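Local structure of hydrolase, alpha/beta hydrolase FOLD family (Staphylococcus aureus, 2XMZ) at residues 10-15 with 39-44; 62-67 with 184-189; 90-95 with 189-194. The protein catalyses formation of 2-succinyl-6-hydroxy-2,4-cyclohexadiene-1-carboxylate, a lyase step in the biosynthesis of menaquinone. All coordinates share one frame; numbering follows the deposited sequence. Where two conformers were deposited one is given.

In the fold
Interactions 2 and 3 form one region: their centres lie 9 Å apart, both use helix 181-191, and Trp-64 N of interaction 2 meets Asp-190 OD2 of interaction 3 at 2.7 Å, a probable hydrogen bond. Together they attach this helix of the inserted cap to the core. Interaction 3 lies nearest the probable active site, since its segment 90-95 carries Ser-91, whose OG is hydrogen-bonded to His-245 NE2, consistent with a Ser-His-Asp triad completed by Asp-218. Interaction 1 is remote, with its centre 33 Å from that of interaction 2 and 29 Å from that of interaction 3. It lies at the sheet margin, on the opposite side of the chain's centre from interaction 2.

Interaction 1: 10-15 with 39-44; sequences EANVET and FTDNYH
His-44, which has the most surface buried here, lays one face of its imidazole under two methyl groups from the loop 10-15. Ala-11 CB stands 3.9 Å from the ring centroid and Thr-15 CG2 stands 3.8 Å from it, so both are CH-pi contacts on the same face. Thr-15 turns its OG1 anti to the backbone N (chi1 178°), where it is hydrogen-bonded to Gln-17 N, and this leaves CG2 as the branch lying over the imidazole. The His-44 NE2 to Thr-15 O bond, 3.0 Å long, is weak because its N-H...O angle is only 123°; Lys-83 NZ is a further donor to that carbonyl. A water bridges Thr-15 N (2.9 Å) and His-44 NE2 (3.0 Å).

Thr-40 holds the middle of the segment through its backbone carbonyl. Asn-12 N reaches Thr-40 O at 2.7 Å and nearly straight (168°). A second water takes a weak bond from Asn-12 ND2 (3.0 Å), accepts from Thr-40 OG1, which also bonds weakly to Ile-36 O, and donates to Asp-41 OD1, joining the two segments.

The loop joins strand 6-9 to strand 17-22, and strand 44-48 runs between them, antiparallel to the first and parallel to the second. The contact thus packs a connecting loop over the start of an inner strand, at the antiparallel margin of an alpha/beta-hydrolase sheet.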
ATOM      1  N   GLU A  10      13.484   8.752  13.018  1.00 31.50           N
ATOM      2  CA  GLU A  10      13.332  10.051  13.658  1.00 33.07           C
ATOM      3  C   GLU A  10      13.548  11.178  12.648  1.00 32.67           C
ATOM      4  O   GLU A  10      14.523  11.167  11.894  1.00 33.02           O
ATOM      5  CB  GLU A  10      14.345  10.215  14.803  1.00 35.68           C
ATOM      6  CG  GLU A  10      13.841   9.841  16.201  1.00 41.03           C
ATOM      7  CD  GLU A  10      12.984  10.934  16.884  1.00 45.34           C
ATOM      8  OE1 GLU A  10      13.475  12.074  17.104  1.00 47.61           O
ATOM      9  OE2 GLU A  10      11.816  10.632  17.225  1.00 47.20           O
ATOM     10  N   ALA A  11      12.632  12.142  12.636  1.00 31.78           N
ATOM     11  CA  ALA A  11      12.825  13.384  11.882  1.00 32.82           C
ATOM     12  C   ALA A  11      14.095  14.147  12.301  1.00 34.68           C
ATOM     13  O   ALA A  11      14.504  14.115  13.465  1.00 34.51           O
ATOM     14  CB  ALA A  11      11.608  14.288  12.022  1.00 32.79           C
ATOM     15  N   ASN A  12      14.695  14.853  11.343  1.00 35.88           N
ATOM     16  CA  ASN A  12      15.916  15.588  11.596  1.00 38.87           C
ATOM     17  C   ASN A  12      15.618  16.791  12.469  1.00 39.52           C
ATOM     18  O   ASN A  12      16.510  17.344  13.086  1.00 41.02           O
ATOM     19  CB  ASN A  12      16.591  16.003  10.291  1.00 40.36           C
ATOM     20  CG  ASN A  12      17.090  14.813   9.488  1.00 42.30           C
ATOM     21  OD1 ASN A  12      17.277  13.706  10.021  1.00 43.29           O
ATOM     22  ND2 ASN A  12      17.315  15.034   8.196  1.00 45.06           N
ATOM     23  N   VAL A  13      14.338  17.154  12.537  1.00 38.39           N
ATOM     24  CA  VAL A  13      13.887  18.290  13.339  1.00 39.70           C
ATOM     25  C   VAL A  13      12.745  17.871  14.275  1.00 38.43           C
ATOM     26  O   VAL A  13      12.184  16.791  14.114  1.00 36.82           O
ATOM     27  CB  VAL A  13      13.470  19.496  12.438  1.00 40.41           C
ATOM     28  CG1 VAL A  13      14.673  20.009  11.631  1.00 41.31           C
ATOM     29  CG2 VAL A  13      12.293  19.124  11.520  1.00 38.69           C
ATOM     30  N   GLU A  14      12.424  18.707  15.262  1.00 39.71           N
ATOM     31  CA  GLU A  14      11.234  18.482  16.096  1.00 39.04           C
ATOM     32  C   GLU A  14       9.981  18.591  15.263  1.00 38.25           C
ATOM     33  O   GLU A  14       9.799  19.542  14.503  1.00 38.92           O
ATOM     34  CB  GLU A  14      11.114  19.495  17.239  1.00 41.02           C
ATOM     35  CG  GLU A  14      12.148  19.328  18.347  0.50 41.67           C
ATOM     36  CD  GLU A  14      11.967  18.058  19.186  0.50 40.49           C
ATOM     37  OE1 GLU A  14      12.992  17.599  19.804  0.50 38.74           O
ATOM     38  OE2 GLU A  14      10.813  17.524  19.231  0.50 40.55           O
ATOM     39  N   THR A  15       9.095  17.623  15.420  1.00 36.63           N
ATOM     40  CA  THR A  15       7.844  17.686  14.697  1.00 36.13           C
ATOM     41  C   THR A  15       6.809  16.748  15.294  1.00 35.30           C
ATOM     42  O   THR A  15       7.145  15.707  15.865  1.00 34.37           O
ATOM     43  CB  THR A  15       8.045  17.394  13.185  1.00 34.58           C
ATOM     44  OG1 THR A  15       6.777  17.422  12.532  1.00 35.32           O
ATOM     45  CG2 THR A  15       8.711  16.021  12.959  1.00 33.46           C
ATOM     46  N   PHE A  39      11.678  12.584   3.356  1.00 34.23           N
ATOM     47  CA  PHE A  39      10.651  12.959   4.337  1.00 33.42           C
ATOM     48  C   PHE A  39      11.165  13.252   5.747  1.00 33.80           C
ATOM     49  O   PHE A  39      10.645  14.152   6.407  1.00 34.08           O
ATOM     50  CB  PHE A  39       9.476  11.974   4.319  1.00 32.16           C
ATOM     51  CG  PHE A  39       8.821  11.867   2.961  1.00 31.30           C
ATOM     52  CD1 PHE A  39       7.946  12.851   2.520  1.00 31.92           C
ATOM     53  CD2 PHE A  39       9.133  10.824   2.108  1.00 31.09           C
ATOM     54  CE1 PHE A  39       7.377  12.789   1.254  1.00 32.18           C
ATOM     55  CE2 PHE A  39       8.551  10.735   0.837  1.00 32.34           C
ATOM     56  CZ  PHE A  39       7.677  11.732   0.408  1.00 31.98           C
ATOM     57  N   THR A  40      12.205  12.546   6.189  1.00 33.51           N
ATOM     58  CA  THR A  40      12.744  12.749   7.539  1.00 34.71           C
ATOM     59  C   THR A  40      13.316  14.164   7.775  1.00 36.79           C
ATOM     60  O   THR A  40      13.482  14.594   8.915  1.00 37.14           O
ATOM     61  CB  THR A  40      13.775  11.674   7.930  1.00 34.79           C
ATOM     62  OG1 THR A  40      14.820  11.632   6.950  1.00 36.19           O
ATOM     63  CG2 THR A  40      13.093  10.293   8.026  1.00 32.78           C
ATOM     64  N   ASP A  41      13.595  14.883   6.692  1.00 38.45           N
ATOM     65  CA  ASP A  41      13.947  16.299   6.768  1.00 40.97           C
ATOM     66  C   ASP A  41      12.953  17.085   7.636  1.00 40.49           C
ATOM     67  O   ASP A  41      13.349  17.973   8.390  1.00 41.68           O
ATOM     68  CB  ASP A  41      13.991  16.915   5.362  1.00 42.63           C
ATOM     69  CG  ASP A  41      15.294  16.634   4.616  1.00 45.91           C
ATOM     70  OD1 ASP A  41      16.222  15.978   5.167  1.00 46.49           O
ATOM     71  OD2 ASP A  41      15.380  17.090   3.449  1.00 48.61           O
ATOM     72  N   ASN A  42      11.669  16.746   7.520  1.00 38.96           N
ATOM     73  CA  ASN A  42      10.585  17.477   8.187  1.00 38.80           C
ATOM     74  C   ASN A  42       9.555  16.591   8.892  1.00 36.06           C
ATOM     75  O   ASN A  42       8.670  17.098   9.580  1.00 36.05           O
ATOM     76  CB  ASN A  42       9.844  18.363   7.171  1.00 39.95           C
ATOM     77  CG  ASN A  42      10.719  19.475   6.598  1.00 44.84           C
ATOM     78  OD1 ASN A  42      11.053  19.461   5.410  1.00 49.19           O
ATOM     79  ND2 ASN A  42      11.089  20.445   7.437  1.00 46.55           N
ATOM     80  N   TYR A  43       9.638  15.277   8.692  1.00 33.77           N
ATOM     81  CA  TYR A  43       8.606  14.354   9.183  1.00 31.01           C
ATOM     82  C   TYR A  43       9.224  13.111   9.819  1.00 29.49           C
ATOM     83  O   TYR A  43      10.214  12.581   9.322  1.00 28.80           O
ATOM     84  CB  TYR A  43       7.634  13.950   8.035  1.00 30.70           C
ATOM     85  CG  TYR A  43       7.045  15.146   7.296  1.00 33.13           C
ATOM     86  CD1 TYR A  43       5.871  15.751   7.729  1.00 36.07           C
ATOM     87  CD2 TYR A  43       7.688  15.694   6.182  1.00 35.06           C
ATOM     88  CE1 TYR A  43       5.346  16.878   7.070  1.00 37.41           C
ATOM     89  CE2 TYR A  43       7.166  16.803   5.514  1.00 39.18           C
ATOM     90  CZ  TYR A  43       5.998  17.393   5.964  1.00 39.07           C
ATOM     91  OH  TYR A  43       5.501  18.495   5.301  1.00 41.47           O
ATOM     92  N   HIS A  44       8.647  12.658  10.930  1.00 28.05           N
ATOM     93  CA  HIS A  44       8.944  11.318  11.430  1.00 26.64           C
ATOM     94  C   HIS A  44       8.392  10.328  10.414  1.00 25.05           C
ATOM     95  O   HIS A  44       7.325  10.548   9.841  1.00 23.56           O
ATOM     96  CB  HIS A  44       8.295  11.063  12.785  1.00 26.13           C
ATOM     97  CG  HIS A  44       8.775  11.979  13.867  1.00 27.23           C
ATOM     98  ND1 HIS A  44      10.068  11.967  14.334  1.00 28.07           N
ATOM     99  CD2 HIS A  44       8.119  12.923  14.585  1.00 25.86           C
ATOM    100  CE1 HIS A  44      10.194  12.869  15.293  1.00 29.05           C
ATOM    101  NE2 HIS A  44       9.025  13.461  15.466  1.00 28.65           N
TER
HETATM  102  O   HOH W   1      16.465  13.438   5.785  1.00 36.02           O
HETATM  103  O   HOH W   2       9.925  15.628  17.390  1.00 28.17           O

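Interaction 2: 62-67 with 184-189; sequences ETWNFD and MAKALR
A cation-pi contact between Trp-64 and Lys-186 joins the loop before helix 66-77 to helix 181-191, part of the cap inserted between the strands of this alpha/beta-hydrolase core. Lys-186 NZ is 4.5 Å from the centroid of the five-membered ring of Trp-64 and only 3° off its normal, so the ammonium lies squarely over the face. Its CE comes closer, 3.4 Å from the same centroid, and makes a CH-pi contact.

The aliphatic part of the lysine also packs on the indole. Extended through its first three torsions, the chain crosses the ring system at about a right angle: Lys-186 CB and CG lie against the CZ3 and CE3 side of Trp-64, and farther along Lys-186 CD meets Trp-64 CZ2 at 3.7 Å. The bend comes at the last torsion (chi4 59°), which lifts NZ farther from the ring plane than CE. There it forms a salt bridge with Asp-190, one turn along the same helix. The same carboxylate ties the lysine to the backbone of the tryptophan it covers. The approach of Glu-62 O to NZ is doubtful, as that oxygen is placed too close to the lysine.

Trp-64 NE1 is taken up by Ser-59 O, which should limit rotation of the indole. Its backbone is the centre of an inverse gamma turn, immediately before the N-cap Asn-65, whose OD1 accepts from Tyr-68 N. The whole is a lysine-over-indole cation-pi pair at a cap-to-core junction.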
ATOM      1  N   GLU A  62      -2.615 -17.848  12.416  1.00 34.11           N
ATOM      2  CA  GLU A  62      -3.685 -16.874  12.588  1.00 33.03           C
ATOM      3  C   GLU A  62      -4.149 -16.389  11.229  1.00 30.52           C
ATOM      4  O   GLU A  62      -3.363 -16.334  10.280  1.00 28.17           O
ATOM      5  CB  GLU A  62      -3.210 -15.700  13.424  1.00 33.16           C
ATOM      6  CG  GLU A  62      -2.665 -16.145  14.764  1.00 38.74           C
ATOM      7  CD  GLU A  62      -2.812 -15.093  15.825  1.00 43.83           C
ATOM      8  OE1 GLU A  62      -3.648 -14.174  15.637  1.00 45.74           O
ATOM      9  OE2 GLU A  62      -2.098 -15.201  16.850  1.00 46.22           O
ATOM     10  N   THR A  63      -5.426 -16.030  11.147  1.00 29.52           N
ATOM     11  CA  THR A  63      -5.971 -15.496   9.928  1.00 28.18           C
ATOM     12  C   THR A  63      -5.561 -14.022   9.747  1.00 26.56           C
ATOM     13  O   THR A  63      -5.877 -13.146  10.575  1.00 26.43           O
ATOM     14  CB  THR A  63      -7.496 -15.634   9.889  1.00 29.26           C
ATOM     15  OG1 THR A  63      -7.864 -17.011  10.036  1.00 30.48           O
ATOM     16  CG2 THR A  63      -8.056 -15.084   8.561  1.00 28.20           C
ATOM     17  N   TRP A  64      -4.877 -13.739   8.644  1.00 24.49           N
ATOM     18  CA  TRP A  64      -4.425 -12.393   8.409  1.00 23.44           C
ATOM     19  C   TRP A  64      -5.501 -11.569   7.712  1.00 22.84           C
ATOM     20  O   TRP A  64      -5.247 -10.974   6.689  1.00 22.76           O
ATOM     21  CB  TRP A  64      -3.146 -12.396   7.578  1.00 22.84           C
ATOM     22  CG  TRP A  64      -2.011 -13.178   8.201  1.00 21.53           C
ATOM     23  CD1 TRP A  64      -1.879 -13.568   9.517  1.00 21.49           C
ATOM     24  CD2 TRP A  64      -0.855 -13.618   7.534  1.00 20.65           C
ATOM     25  NE1 TRP A  64      -0.694 -14.252   9.687  1.00 22.27           N
ATOM     26  CE2 TRP A  64      -0.046 -14.287   8.482  1.00 22.02           C
ATOM     27  CE3 TRP A  64      -0.423 -13.546   6.203  1.00 22.61           C
ATOM     28  CZ2 TRP A  64       1.172 -14.861   8.143  1.00 23.83           C
ATOM     29  CZ3 TRP A  64       0.800 -14.116   5.873  1.00 21.61           C
ATOM     30  CH2 TRP A  64       1.577 -14.756   6.834  1.00 21.90           C
ATOM     31  N   ASN A  65      -6.701 -11.541   8.271  1.00 24.05           N
ATOM     32  CA  ASN A  65      -7.786 -10.761   7.673  1.00 24.69           C
ATOM     33  C   ASN A  65      -7.646  -9.265   8.017  1.00 23.53           C
ATOM     34  O   ASN A  65      -6.707  -8.863   8.700  1.00 23.89           O
ATOM     35  CB  ASN A  65      -9.152 -11.363   8.057  1.00 26.43           C
ATOM     36  CG  ASN A  65      -9.341 -11.487   9.570  1.00 28.25           C
ATOM     37  OD1 ASN A  65      -8.757 -10.730  10.352  1.00 29.99           O
ATOM     38  ND2 ASN A  65     -10.150 -12.449   9.984  1.00 29.13           N
ATOM     39  N   PHE A  66      -8.552  -8.432   7.534  1.00 23.81           N
ATOM     40  CA  PHE A  66      -8.441  -7.009   7.796  1.00 23.95           C
ATOM     41  C   PHE A  66      -8.534  -6.590   9.271  1.00 23.82           C
ATOM     42  O   PHE A  66      -7.909  -5.613   9.671  1.00 23.30           O
ATOM     43  CB  PHE A  66      -9.378  -6.204   6.885  1.00 24.34           C
ATOM     44  CG  PHE A  66      -8.817  -6.027   5.503  1.00 25.42           C
ATOM     45  CD1 PHE A  66      -8.041  -4.910   5.202  1.00 26.05           C
ATOM     46  CD2 PHE A  66      -8.987  -7.031   4.530  1.00 25.89           C
ATOM     47  CE1 PHE A  66      -7.464  -4.761   3.921  1.00 27.90           C
ATOM     48  CE2 PHE A  66      -8.412  -6.910   3.272  1.00 26.91           C
ATOM     49  CZ  PHE A  66      -7.673  -5.762   2.949  1.00 26.85           C
ATOM     50  N   ASP A  67      -9.280  -7.342  10.073  1.00 25.19           N
ATOM     51  CA  ASP A  67      -9.407  -6.989  11.474  1.00 26.37           C
ATOM     52  C   ASP A  67      -8.112  -7.307  12.212  1.00 26.09           C
ATOM     53  O   ASP A  67      -7.682  -6.538  13.068  1.00 26.75           O
ATOM     54  CB  ASP A  67     -10.559  -7.721  12.159  0.50 27.25           C
ATOM     55  CG  ASP A  67     -10.700  -7.325  13.629  0.50 28.24           C
ATOM     56  OD1 ASP A  67     -10.493  -8.172  14.519  0.50 28.33           O
ATOM     57  OD2 ASP A  67     -10.990  -6.148  13.902  0.50 28.45           O
ATOM     58  N   MET A 184       3.290 -15.488   0.921  1.00 21.48           N
ATOM     59  CA  MET A 184       2.583 -14.775  -0.132  1.00 20.59           C
ATOM     60  C   MET A 184       1.231 -15.436  -0.383  1.00 21.02           C
ATOM     61  O   MET A 184       0.234 -14.754  -0.544  1.00 19.54           O
ATOM     62  CB  MET A 184       3.435 -14.703  -1.415  1.00 20.61           C
ATOM     63  CG  MET A 184       4.744 -13.906  -1.230  1.00 20.35           C
ATOM     64  SD  MET A 184       4.385 -12.153  -0.797  1.00 21.78           S
ATOM     65  CE  MET A 184       4.528 -12.193   0.993  1.00 19.01           C
ATOM     66  N   ALA A 185       1.210 -16.765  -0.381  1.00 21.29           N
ATOM     67  CA  ALA A 185      -0.032 -17.521  -0.551  1.00 22.60           C
ATOM     68  C   ALA A 185      -1.040 -17.195   0.559  1.00 22.32           C
ATOM     69  O   ALA A 185      -2.213 -16.943   0.279  1.00 22.12           O
ATOM     70  CB  ALA A 185       0.262 -19.035  -0.590  1.00 23.76           C
ATOM     71  N   LYS A 186      -0.574 -17.159   1.811  1.00 21.66           N
ATOM     72  CA  LYS A 186      -1.448 -16.886   2.911  1.00 20.98           C
ATOM     73  C   LYS A 186      -1.952 -15.454   2.809  1.00 20.36           C
ATOM     74  O   LYS A 186      -3.127 -15.222   3.015  1.00 20.27           O
ATOM     75  CB  LYS A 186      -0.794 -17.200   4.263  1.00 21.74           C
ATOM     76  CG  LYS A 186      -1.748 -17.006   5.452  1.00 20.59           C
ATOM     77  CD  LYS A 186      -1.100 -17.403   6.763  1.00 22.82           C
ATOM     78  CE  LYS A 186      -1.970 -17.020   7.978  1.00 22.54           C
ATOM     79  NZ  LYS A 186      -3.318 -17.657   7.921  1.00 21.22           N
ATOM     80  N   ALA A 187      -1.070 -14.497   2.476  1.00 20.82           N
ATOM     81  CA  ALA A 187      -1.505 -13.105   2.263  1.00 21.74           C
ATOM     82  C   ALA A 187      -2.653 -13.028   1.255  1.00 22.02           C
ATOM     83  O   ALA A 187      -3.670 -12.365   1.511  1.00 23.24           O
ATOM     84  CB  ALA A 187      -0.323 -12.209   1.820  1.00 21.04           C
ATOM     85  N   LEU A 188      -2.498 -13.692   0.121  1.00 22.56           N
ATOM     86  CA  LEU A 188      -3.577 -13.745  -0.890  1.00 23.54           C
ATOM     87  C   LEU A 188      -4.877 -14.335  -0.352  1.00 24.40           C
ATOM     88  O   LEU A 188      -5.943 -13.735  -0.515  1.00 24.25           O
ATOM     89  CB  LEU A 188      -3.134 -14.511  -2.141  1.00 24.41           C
ATOM     90  CG  LEU A 188      -2.075 -13.814  -3.009  1.00 24.29           C
ATOM     91  CD1 LEU A 188      -1.565 -14.766  -4.089  1.00 24.99           C
ATOM     92  CD2 LEU A 188      -2.592 -12.492  -3.608  1.00 25.09           C
ATOM     93  N   ARG A 189      -4.795 -15.508   0.283  1.00 25.15           N
ATOM     94  CA  ARG A 189      -6.009 -16.154   0.803  1.00 25.46           C
ATOM     95  C   ARG A 189      -6.703 -15.350   1.907  1.00 24.31           C
ATOM     96  O   ARG A 189      -7.926 -15.328   1.963  1.00 24.97           O
ATOM     97  CB  ARG A 189      -5.744 -17.603   1.257  1.00 26.96           C
ATOM     98  CG  ARG A 189      -5.054 -18.491   0.186  1.00 30.58           C
ATOM     99  CD  ARG A 189      -5.184 -19.991   0.432  1.00 36.99           C
ATOM    100  NE  ARG A 189      -3.999 -20.741  -0.016  1.00 41.00           N
ATOM    101  CZ  ARG A 189      -3.889 -21.443  -1.152  1.00 43.55           C
ATOM    102  NH1 ARG A 189      -4.884 -21.513  -2.055  1.00 44.66           N
ATOM    103  NH2 ARG A 189      -2.750 -22.072  -1.403  1.00 43.04           N
TER

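Interaction 3: 90-95 with 189-194; sequences YSMGGR and RDYGTG
Arg-95 bends at chi3 (-71°), which turns its guanidinium toward the carbonyl of Tyr-191, while Met-92, with CG anti to the backbone N (chi1 172°), extends its thioether toward the phenol ring of the same tyrosine. Both belong to the first turn of helix 92-103, which follows Ser-91, the probable nucleophile, in what fits the nucleophile elbow (GxSxG) of the alpha/beta-hydrolase fold.

The arginine grips one acceptor with both terminal nitrogens. Arg-95 NH1 reaches Tyr-191 O at 2.9 Å (152° at the hydrogen) and Arg-95 NH2 reaches it at 3.1 Å, the oxygen lying in the guanidinium plane. This carbonyl of the buried Tyr-191 therefore receives two donors from a single side chain, likely with added strength from its charge.

The Met-aromatic contact is oblique, with Met-92 SD 4.7 Å from the Tyr-191 ring centroid. Met-92 CE approaches Tyr-191 OH to 3.6 Å, and that hydroxyl is itself hydrogen-bonded to Pro-51 O. Thr-193 OG1 covers one face of the guanidinium, 2.9 Å from Arg-95 NE at an angle too poor for a hydrogen bond, and Met-92 O lies over the opposite face.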
ATOM      1  N   TYR A  90       0.194   2.015  -0.603  1.00 20.03           N
ATOM      2  CA  TYR A  90       0.331   1.747  -2.020  1.00 19.92           C
ATOM      3  C   TYR A  90      -0.283   0.403  -2.335  1.00 19.13           C
ATOM      4  O   TYR A  90       0.105  -0.597  -1.744  1.00 18.76           O
ATOM      5  CB  TYR A  90       1.817   1.735  -2.455  1.00 19.75           C
ATOM      6  CG  TYR A  90       2.067   0.951  -3.724  1.00 19.38           C
ATOM      7  CD1 TYR A  90       1.671   1.448  -4.970  1.00 19.48           C
ATOM      8  CD2 TYR A  90       2.709  -0.294  -3.679  1.00 17.93           C
ATOM      9  CE1 TYR A  90       1.893   0.718  -6.147  1.00 18.50           C
ATOM     10  CE2 TYR A  90       2.941  -1.058  -4.865  1.00 18.36           C
ATOM     11  CZ  TYR A  90       2.529  -0.537  -6.083  1.00 17.31           C
ATOM     12  OH  TYR A  90       2.752  -1.239  -7.238  1.00 19.82           O
ATOM     13  N   SER A  91      -1.202   0.394  -3.299  1.00 19.12           N
ATOM     14  CA  SER A  91      -1.778  -0.822  -3.878  1.00 19.77           C
ATOM     15  C   SER A  91      -2.334  -1.676  -2.746  1.00 19.37           C
ATOM     16  O   SER A  91      -3.196  -1.207  -2.019  1.00 20.36           O
ATOM     17  CB  SER A  91      -0.735  -1.580  -4.724  1.00 20.08           C
ATOM     18  OG  SER A  91      -1.384  -2.411  -5.672  1.00 21.09           O
ATOM     19  N   MET A  92      -1.810  -2.884  -2.541  1.00 19.01           N
ATOM     20  CA  MET A  92      -2.276  -3.717  -1.386  1.00 18.74           C
ATOM     21  C   MET A  92      -2.284  -2.958  -0.070  1.00 18.45           C
ATOM     22  O   MET A  92      -3.239  -3.071   0.701  1.00 19.54           O
ATOM     23  CB  MET A  92      -1.438  -5.002  -1.230  1.00 17.78           C
ATOM     24  CG  MET A  92      -1.726  -5.821   0.062  1.00 19.82           C
ATOM     25  SD  MET A  92      -0.592  -7.216   0.199  1.00 20.11           S
ATOM     26  CE  MET A  92       0.769  -6.450   1.062  1.00 16.88           C
ATOM     27  N   GLY A  93      -1.203  -2.237   0.214  1.00 18.16           N
ATOM     28  CA  GLY A  93      -1.126  -1.406   1.406  1.00 18.17           C
ATOM     29  C   GLY A  93      -2.128  -0.260   1.455  1.00 17.61           C
ATOM     30  O   GLY A  93      -2.482   0.210   2.548  1.00 17.87           O
ATOM     31  N   GLY A  94      -2.580   0.198   0.286  1.00 17.83           N
ATOM     32  CA  GLY A  94      -3.643   1.205   0.217  1.00 17.74           C
ATOM     33  C   GLY A  94      -4.988   0.628   0.570  1.00 18.82           C
ATOM     34  O   GLY A  94      -5.849   1.348   1.075  1.00 17.96           O
ATOM     35  N   ARG A  95      -5.165  -0.674   0.307  1.00 19.16           N
ATOM     36  CA  ARG A  95      -6.408  -1.360   0.691  1.00 20.02           C
ATOM     37  C   ARG A  95      -6.467  -1.460   2.203  1.00 18.98           C
ATOM     38  O   ARG A  95      -7.497  -1.213   2.818  1.00 19.43           O
ATOM     39  CB  ARG A  95      -6.527  -2.746   0.043  1.00 19.08           C
ATOM     40  CG  ARG A  95      -6.546  -2.693  -1.509  1.00 20.31           C
ATOM     41  CD  ARG A  95      -6.876  -4.042  -2.149  1.00 21.98           C
ATOM     42  NE  ARG A  95      -5.825  -5.076  -2.050  1.00 21.44           N
ATOM     43  CZ  ARG A  95      -5.838  -6.091  -1.178  1.00 20.90           C
ATOM     44  NH1 ARG A  95      -6.839  -6.205  -0.300  1.00 18.81           N
ATOM     45  NH2 ARG A  95      -4.867  -7.018  -1.202  1.00 20.61           N
ATOM     46  N   ARG A 189      -4.795 -15.508   0.283  1.00 25.15           N
ATOM     47  CA  ARG A 189      -6.009 -16.154   0.803  1.00 25.46           C
ATOM     48  C   ARG A 189      -6.703 -15.350   1.907  1.00 24.31           C
ATOM     49  O   ARG A 189      -7.926 -15.328   1.963  1.00 24.97           O
ATOM     50  CB  ARG A 189      -5.744 -17.603   1.257  1.00 26.96           C
ATOM     51  CG  ARG A 189      -5.054 -18.491   0.186  1.00 30.58           C
ATOM     52  CD  ARG A 189      -5.184 -19.991   0.432  1.00 36.99           C
ATOM     53  NE  ARG A 189      -3.999 -20.741  -0.016  1.00 41.00           N
ATOM     54  CZ  ARG A 189      -3.889 -21.443  -1.152  1.00 43.55           C
ATOM     55  NH1 ARG A 189      -4.884 -21.513  -2.055  1.00 44.66           N
ATOM     56  NH2 ARG A 189      -2.750 -22.072  -1.403  1.00 43.04           N
ATOM     57  N   ASP A 190      -5.933 -14.715   2.791  1.00 22.51           N
ATOM     58  CA  ASP A 190      -6.494 -14.017   3.961  1.00 22.09           C
ATOM     59  C   ASP A 190      -6.854 -12.560   3.716  1.00 21.41           C
ATOM     60  O   ASP A 190      -7.826 -12.081   4.270  1.00 22.23           O
ATOM     61  CB  ASP A 190      -5.567 -14.085   5.181  1.00 20.94           C
ATOM     62  CG  ASP A 190      -5.383 -15.481   5.688  1.00 22.22           C
ATOM     63  OD1 ASP A 190      -5.944 -16.406   5.074  1.00 22.74           O
ATOM     64  OD2 ASP A 190      -4.672 -15.649   6.686  1.00 22.20           O
ATOM     65  N   TYR A 191      -6.075 -11.840   2.922  1.00 21.68           N
ATOM     66  CA  TYR A 191      -6.429 -10.413   2.700  1.00 21.39           C
ATOM     67  C   TYR A 191      -6.291  -9.922   1.268  1.00 21.78           C
ATOM     68  O   TYR A 191      -6.193  -8.707   1.004  1.00 21.26           O
ATOM     69  CB  TYR A 191      -5.798  -9.465   3.725  1.00 20.81           C
ATOM     70  CG  TYR A 191      -4.292  -9.313   3.722  1.00 20.85           C
ATOM     71  CD1 TYR A 191      -3.706  -8.146   3.222  1.00 20.56           C
ATOM     72  CD2 TYR A 191      -3.459 -10.287   4.271  1.00 22.44           C
ATOM     73  CE1 TYR A 191      -2.346  -7.934   3.271  1.00 20.31           C
ATOM     74  CE2 TYR A 191      -2.056 -10.097   4.322  1.00 20.74           C
ATOM     75  CZ  TYR A 191      -1.513  -8.907   3.805  1.00 21.07           C
ATOM     76  OH  TYR A 191      -0.160  -8.635   3.823  1.00 18.01           O
ATOM     77  N   GLY A 192      -6.332 -10.878   0.345  1.00 22.58           N
ATOM     78  CA  GLY A 192      -6.452 -10.565  -1.059  1.00 23.48           C
ATOM     79  C   GLY A 192      -7.706  -9.757  -1.299  1.00 23.99           C
ATOM     80  O   GLY A 192      -8.650  -9.749  -0.468  1.00 24.06           O
ATOM     81  N   THR A 193      -7.730  -9.087  -2.441  1.00 24.61           N
ATOM     82  CA  THR A 193      -8.805  -8.155  -2.776  1.00 25.39           C
ATOM     83  C   THR A 193     -10.153  -8.840  -2.794  1.00 26.65           C
ATOM     84  O   THR A 193     -11.164  -8.235  -2.431  1.00 27.70           O
ATOM     85  CB  THR A 193      -8.519  -7.433  -4.091  1.00 25.87           C
ATOM     86  OG1 THR A 193      -7.287  -6.719  -3.938  1.00 23.85           O
ATOM     87  CG2 THR A 193      -9.656  -6.430  -4.428  1.00 27.12           C
ATOM     88  N   GLY A 194     -10.145 -10.118  -3.169  1.00 28.21           N
ATOM     89  CA  GLY A 194     -11.354 -10.919  -3.214  1.00 29.21           C
ATOM     90  C   GLY A 194     -11.917 -11.188  -1.832  1.00 29.38           C
ATOM     91  O   GLY A 194     -13.106 -11.438  -1.696  1.00 30.15           O
TER